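Long-range contact in extracellular serine protease (Aeromonas sobria, PDB 3WQB), which cleaves peptide bonds after paired basic residues, one of them lysine, as a secreted calcium-binding serine protease and probable virulence factor: residues Arg267-Ala281 / Trp407-Val419. The protein carries 1 engineered substitution. Sequence-based numbering, arbitrary orientation.
Sequences RSSYSSVGSNIFLSA and WFSPTYGFGLIDV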
loop_
_atom_site.group_PDB
_atom_site.type_symbol
_atom_site.label_atom_id
_atom_site.label_comp_id
_atom_site.label_asym_id
_atom_site.label_seq_id
_atom_site.Cartn_x
_atom_site.Cartn_y
_atom_site.Cartn_z
ATOM N N ARG A 267 13.323 -10.301 -0.334
ATOM C CA ARG A 267 11.978 -9.958 0.111
ATOM C C ARG A 267 11.749 -10.432 1.542
ATOM O O ARG A 267 12.004 -11.598 1.864
ATOM C CB ARG A 267 10.955 -10.629 -0.792
ATOM C CG ARG A 267 9.541 -10.137 -0.569
ATOM C CD ARG A 267 8.515 -11.201 -0.954
ATOM N NE ARG A 267 8.411 -12.277 0.040
ATOM C CZ ARG A 267 8.486 -13.579 -0.221
ATOM N NH1 ARG A 267 8.349 -14.456 0.773
ATOM N NH2 ARG A 267 8.707 -14.017 -1.456
ATOM N N SER A 268 11.254 -9.544 2.398
ATOM C CA SER A 268 10.864 -9.959 3.736
ATOM C C SER A 268 9.831 -11.062 3.588
ATOM O O SER A 268 8.981 -11.005 2.694
ATOM C CB SER A 268 10.280 -8.784 4.506
ATOM O OG SER A 268 11.239 -7.763 4.654
ATOM N N SER A 269 9.927 -12.073 4.446
ATOM C CA SER A 269 9.090 -13.263 4.373
ATOM C C SER A 269 7.619 -12.949 4.084
ATOM O O SER A 269 7.008 -13.577 3.223
ATOM C CB SER A 269 9.221 -14.052 5.684
ATOM O OG SER A 269 8.866 -13.255 6.805
ATOM N N TYR A 270 7.085 -11.958 4.797
ATOM C CA TYR A 270 5.662 -11.632 4.797
ATOM C C TYR A 270 5.216 -10.692 3.663
ATOM O O TYR A 270 4.016 -10.509 3.464
ATOM C CB TYR A 270 5.299 -10.974 6.142
ATOM C CG TYR A 270 6.249 -9.849 6.470
ATOM C CD1 TYR A 270 6.161 -8.632 5.799
ATOM C CD2 TYR A 270 7.289 -10.024 7.388
ATOM C CE1 TYR A 270 7.059 -7.604 6.053
ATOM C CE2 TYR A 270 8.187 -9.000 7.663
ATOM C CZ TYR A 270 8.071 -7.793 6.983
ATOM O OH TYR A 270 8.947 -6.757 7.220
ATOM N N SER A 271 6.144 -10.101 2.914
ATOM C CA SER A 271 5.747 -8.978 2.039
ATOM C C SER A 271 4.809 -9.368 0.907
ATOM O O SER A 271 5.080 -10.315 0.165
ATOM C CB SER A 271 6.964 -8.303 1.407
ATOM O OG SER A 271 6.590 -7.080 0.773
ATOM N N SER A 272 3.726 -8.604 0.757
ATOM C CA SER A 272 2.912 -8.714 -0.443
ATOM C C SER A 272 3.717 -8.231 -1.641
ATOM O O SER A 272 4.679 -7.468 -1.489
ATOM C CB SER A 272 1.623 -7.911 -0.302
ATOM O OG SER A 272 0.843 -8.425 0.771
ATOM N N VAL A 273 3.345 -8.702 -2.831
ATOM C CA VAL A 273 4.061 -8.385 -4.066
ATOM C C VAL A 273 3.057 -8.313 -5.198
ATOM O O VAL A 273 1.921 -8.768 -5.054
ATOM C CB VAL A 273 5.159 -9.442 -4.404
ATOM C CG1 VAL A 273 6.192 -9.522 -3.283
ATOM C CG2 VAL A 273 4.564 -10.829 -4.692
ATOM N N GLY A 274 3.461 -7.719 -6.317
ATOM C CA GLY A 274 2.572 -7.608 -7.473
ATOM C C GLY A 274 3.077 -6.603 -8.489
ATOM O O GLY A 274 4.080 -5.923 -8.272
ATOM N N SER A 275 2.377 -6.523 -9.616
ATOM C CA SER A 275 2.800 -5.660 -10.722
ATOM C C SER A 275 2.744 -4.175 -10.395
ATOM O O SER A 275 3.321 -3.350 -11.120
ATOM C CB SER A 275 1.980 -5.949 -11.969
ATOM O OG SER A 275 0.608 -5.669 -11.762
ATOM N N ASN A 276 2.032 -3.840 -9.318
ATOM C CA ASN A 276 1.905 -2.452 -8.868
ATOM C C ASN A 276 2.917 -2.010 -7.826
ATOM O O ASN A 276 2.881 -0.866 -7.407
ATOM C CB ASN A 276 0.491 -2.168 -8.365
ATOM C CG ASN A 276 0.092 -3.036 -7.202
ATOM O OD1 ASN A 276 0.449 -4.214 -7.135
ATOM N ND2 ASN A 276 -0.699 -2.474 -6.298
ATOM N N ILE A 277 3.838 -2.887 -7.442
ATOM C CA ILE A 277 4.976 -2.479 -6.603
ATOM C C ILE A 277 5.841 -1.528 -7.425
ATOM O O ILE A 277 6.132 -1.800 -8.592
ATOM C CB ILE A 277 5.807 -3.697 -6.136
ATOM C CG1 ILE A 277 4.944 -4.669 -5.319
ATOM C CG2 ILE A 277 7.040 -3.259 -5.334
ATOM C CD1 ILE A 277 4.275 -4.069 -4.069
ATOM N N PHE A 278 6.236 -0.408 -6.826
ATOM C CA PHE A 278 7.127 0.532 -7.492
ATOM C C PHE A 278 8.577 0.337 -7.055
ATOM O O PHE A 278 9.489 0.337 -7.891
ATOM C CB PHE A 278 6.673 1.978 -7.252
ATOM C CG PHE A 278 7.315 2.973 -8.180
ATOM C CD1 PHE A 278 6.807 3.154 -9.457
ATOM C CD2 PHE A 278 8.438 3.703 -7.792
ATOM C CE1 PHE A 278 7.401 4.056 -10.337
ATOM C CE2 PHE A 278 9.036 4.617 -8.671
ATOM C CZ PHE A 278 8.519 4.774 -9.944
ATOM N N LEU A 279 8.786 0.150 -5.751
ATOM C CA LEU A 279 10.117 -0.010 -5.173
ATOM C C LEU A 279 10.070 -0.982 -4.001
ATOM O O LEU A 279 9.014 -1.180 -3.368
ATOM C CB LEU A 279 10.656 1.340 -4.668
ATOM C CG LEU A 279 10.990 2.426 -5.680
ATOM C CD1 LEU A 279 11.036 3.756 -4.984
ATOM C CD2 LEU A 279 12.306 2.112 -6.387
ATOM N N SER A 280 11.235 -1.551 -3.708
ATOM C CA SER A 280 11.501 -2.266 -2.470
ATOM C C SER A 280 12.220 -1.332 -1.500
ATOM O O SER A 280 13.112 -0.571 -1.893
ATOM C CB SER A 280 12.401 -3.465 -2.775
ATOM O OG SER A 280 12.768 -4.190 -1.605
ATOM N N ALA A 281 11.836 -1.380 -0.231
ATOM C CA ALA A 281 12.564 -0.657 0.793
ATOM C C ALA A 281 12.655 -1.496 2.050
ATOM O O ALA A 281 12.005 -2.526 2.165
ATOM C CB ALA A 281 11.922 0.723 1.043
ATOM N N TRP A 407 14.546 -2.658 -15.840
ATOM C CA TRP A 407 14.396 -3.900 -15.101
ATOM C C TRP A 407 13.263 -3.754 -14.104
ATOM O O TRP A 407 13.163 -2.744 -13.400
ATOM C CB TRP A 407 15.679 -4.236 -14.348
ATOM C CG TRP A 407 16.756 -4.795 -15.223
ATOM C CD1 TRP A 407 17.815 -4.122 -15.757
ATOM C CD2 TRP A 407 16.883 -6.154 -15.651
ATOM N NE1 TRP A 407 18.595 -4.976 -16.497
ATOM C CE2 TRP A 407 18.051 -6.233 -16.446
ATOM C CE3 TRP A 407 16.126 -7.315 -15.438
ATOM C CZ2 TRP A 407 18.473 -7.430 -17.040
ATOM C CZ3 TRP A 407 16.552 -8.503 -16.019
ATOM C CH2 TRP A 407 17.720 -8.550 -16.807
ATOM N N PHE A 408 12.438 -4.791 -14.000
ATOM C CA PHE A 408 11.294 -4.751 -13.092
ATOM C C PHE A 408 10.964 -6.150 -12.602
ATOM O O PHE A 408 11.080 -7.117 -13.356
ATOM C CB PHE A 408 10.064 -4.157 -13.803
ATOM C CG PHE A 408 8.860 -4.028 -12.908
ATOM C CD1 PHE A 408 8.734 -2.925 -12.066
ATOM C CD2 PHE A 408 7.867 -5.008 -12.885
ATOM C CE1 PHE A 408 7.641 -2.796 -11.207
ATOM C CE2 PHE A 408 6.759 -4.890 -12.027
ATOM C CZ PHE A 408 6.654 -3.777 -11.183
ATOM N N SER A 409 10.544 -6.242 -11.342
ATOM C CA SER A 409 9.990 -7.486 -10.814
ATOM C C SER A 409 8.781 -7.160 -9.931
ATOM O O SER A 409 8.741 -6.103 -9.301
ATOM C CB SER A 409 11.049 -8.262 -10.033
ATOM O OG SER A 409 11.475 -7.538 -8.885
ATOM N N PRO A 410 7.787 -8.060 -9.878
ATOM C CA PRO A 410 6.672 -7.800 -8.968
ATOM C C PRO A 410 7.094 -7.866 -7.496
ATOM O O PRO A 410 6.423 -7.292 -6.643
ATOM C CB PRO A 410 5.670 -8.916 -9.305
ATOM C CG PRO A 410 6.509 -9.991 -9.912
ATOM C CD PRO A 410 7.555 -9.276 -10.687
ATOM N N THR A 411 8.198 -8.553 -7.195
ATOM C CA THR A 411 8.671 -8.617 -5.815
ATOM C C THR A 411 9.320 -7.304 -5.359
ATOM O O THR A 411 9.026 -6.815 -4.262
ATOM C CB THR A 411 9.624 -9.811 -5.612
ATOM O OG1 THR A 411 8.906 -11.018 -5.869
ATOM C CG2 THR A 411 10.164 -9.837 -4.193
ATOM N N TYR A 412 10.202 -6.754 -6.188
ATOM C CA TYR A 412 11.028 -5.615 -5.792
ATOM C C TYR A 412 10.695 -4.322 -6.536
ATOM O O TYR A 412 11.352 -3.303 -6.323
ATOM C CB TYR A 412 12.517 -5.970 -5.974
ATOM C CG TYR A 412 12.921 -7.213 -5.226
ATOM C CD1 TYR A 412 13.050 -7.196 -3.841
ATOM C CD2 TYR A 412 13.153 -8.405 -5.898
ATOM C CE1 TYR A 412 13.400 -8.330 -3.145
ATOM C CE2 TYR A 412 13.504 -9.551 -5.211
ATOM C CZ TYR A 412 13.626 -9.502 -3.828
ATOM O OH TYR A 412 13.978 -10.626 -3.119
ATOM N N GLY A 413 9.690 -4.363 -7.412
ATOM C CA GLY A 413 9.432 -3.232 -8.297
ATOM C C GLY A 413 10.661 -2.984 -9.165
ATOM O O GLY A 413 11.242 -3.916 -9.738
ATOM N N PHE A 414 11.060 -1.718 -9.257
ATOM C CA PHE A 414 12.273 -1.349 -9.978
ATOM C C PHE A 414 13.545 -1.679 -9.196
ATOM O O PHE A 414 14.649 -1.618 -9.745
ATOM C CB PHE A 414 12.221 0.125 -10.396
ATOM C CG PHE A 414 11.136 0.402 -11.389
ATOM C CD1 PHE A 414 9.964 1.057 -11.007
ATOM C CD2 PHE A 414 11.249 -0.067 -12.696
ATOM C CE1 PHE A 414 8.940 1.270 -11.928
ATOM C CE2 PHE A 414 10.231 0.132 -13.617
ATOM C CZ PHE A 414 9.078 0.800 -13.235
ATOM N N GLY A 415 13.382 -2.059 -7.930
ATOM C CA GLY A 415 14.502 -2.478 -7.104
ATOM C C GLY A 415 14.550 -1.814 -5.747
ATOM O O GLY A 415 13.643 -1.069 -5.355
ATOM N N LEU A 416 15.632 -2.094 -5.025
ATOM C CA LEU A 416 15.846 -1.503 -3.717
ATOM C C LEU A 416 16.326 -0.060 -3.845
ATOM O O LEU A 416 17.255 0.236 -4.595
ATOM C CB LEU A 416 16.862 -2.332 -2.933
ATOM C CG LEU A 416 17.407 -1.776 -1.619
ATOM C CD1 LEU A 416 16.302 -1.600 -0.593
ATOM C CD2 LEU A 416 18.524 -2.659 -1.082
ATOM N N ILE A 417 15.693 0.832 -3.096
ATOM C CA ILE A 417 16.086 2.241 -3.079
ATOM C C ILE A 417 17.597 2.415 -2.908
ATOM O O ILE A 417 18.216 1.779 -2.046
ATOM C CB ILE A 417 15.351 2.982 -1.964
ATOM C CG1 ILE A 417 13.856 3.055 -2.299
ATOM C CG2 ILE A 417 15.938 4.376 -1.753
ATOM C CD1 ILE A 417 13.001 3.676 -1.203
ATOM N N ASP A 418 18.176 3.283 -3.734
ATOM C CA ASP A 418 19.582 3.666 -3.633
ATOM C C ASP A 418 19.595 5.186 -3.625
ATOM O O ASP A 418 19.581 5.824 -4.674
ATOM C CB ASP A 418 20.361 3.112 -4.830
ATOM C CG ASP A 418 21.855 3.411 -4.775
ATOM O OD1 ASP A 418 22.272 4.362 -4.073
ATOM O OD2 ASP A 418 22.608 2.703 -5.487
ATOM N N VAL A 419 19.593 5.775 -2.435
ATOM C CA VAL A 419 19.468 7.231 -2.320
ATOM C C VAL A 419 20.662 7.953 -2.946
ATOM O O VAL A 419 20.493 8.976 -3.632
ATOM C CB VAL A 419 19.299 7.665 -0.842
ATOM C CG1 VAL A 419 19.512 9.177 -0.685
ATOM C CG2 VAL A 419 17.926 7.255 -0.319
HETATM O O HOH W 1 9.286 -13.124 -4.036
#
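Ser280 and Gly415 are joined by a backbone bond, Ser280 N to Gly415 O (3.0 Å). Ile417 N donates to Ser280 O, approaching nearly end-on to the carbonyl. Ser280 CB packs against the carbonyl oxygens of Tyr412 and Gly415, which lie on the same side of it, while OG, anti to the backbone N (chi1 177°), lies at the edge of the Tyr412 ring. The far end of that ring is held too: Tyr412 OH accepts from Arg267 N (2.9 Å) and also bonds to Asp373. Thr411 CG2 packs against Arg267 CB (3.6 Å). A water bridges Thr411 OG1 and Arg267 NH2. Strand 277-282 is an outermost strand of the parallel sheet of the subtilisin-like domain, with strand 255-261 on its other side. Segment 407-419 borders that edge with a single bridge, Ser280 to Leu416, and a type II' turn from Tyr412 to Gly415. Within this turn, Phe414 N donates to Phe278 O (2.9 Å) with a nearly straight N-H...O (177°), from above the carbonyl plane. Gly413 CA packs against Phe278 O in a CA-H...O contact. The edge of the Phe414 ring meets the face of Phe278 in a T-shaped pair, centroids 5.1 Å apart and planes at 73°. Helix 358-368 touches both rings. Pro410 CB rests on Gly274 O (3.5 Å), and Pro410 O takes the N-H of Gly274. The Phe408 ring turns its edge to Ile277 O, with CE1 3.2 Å away.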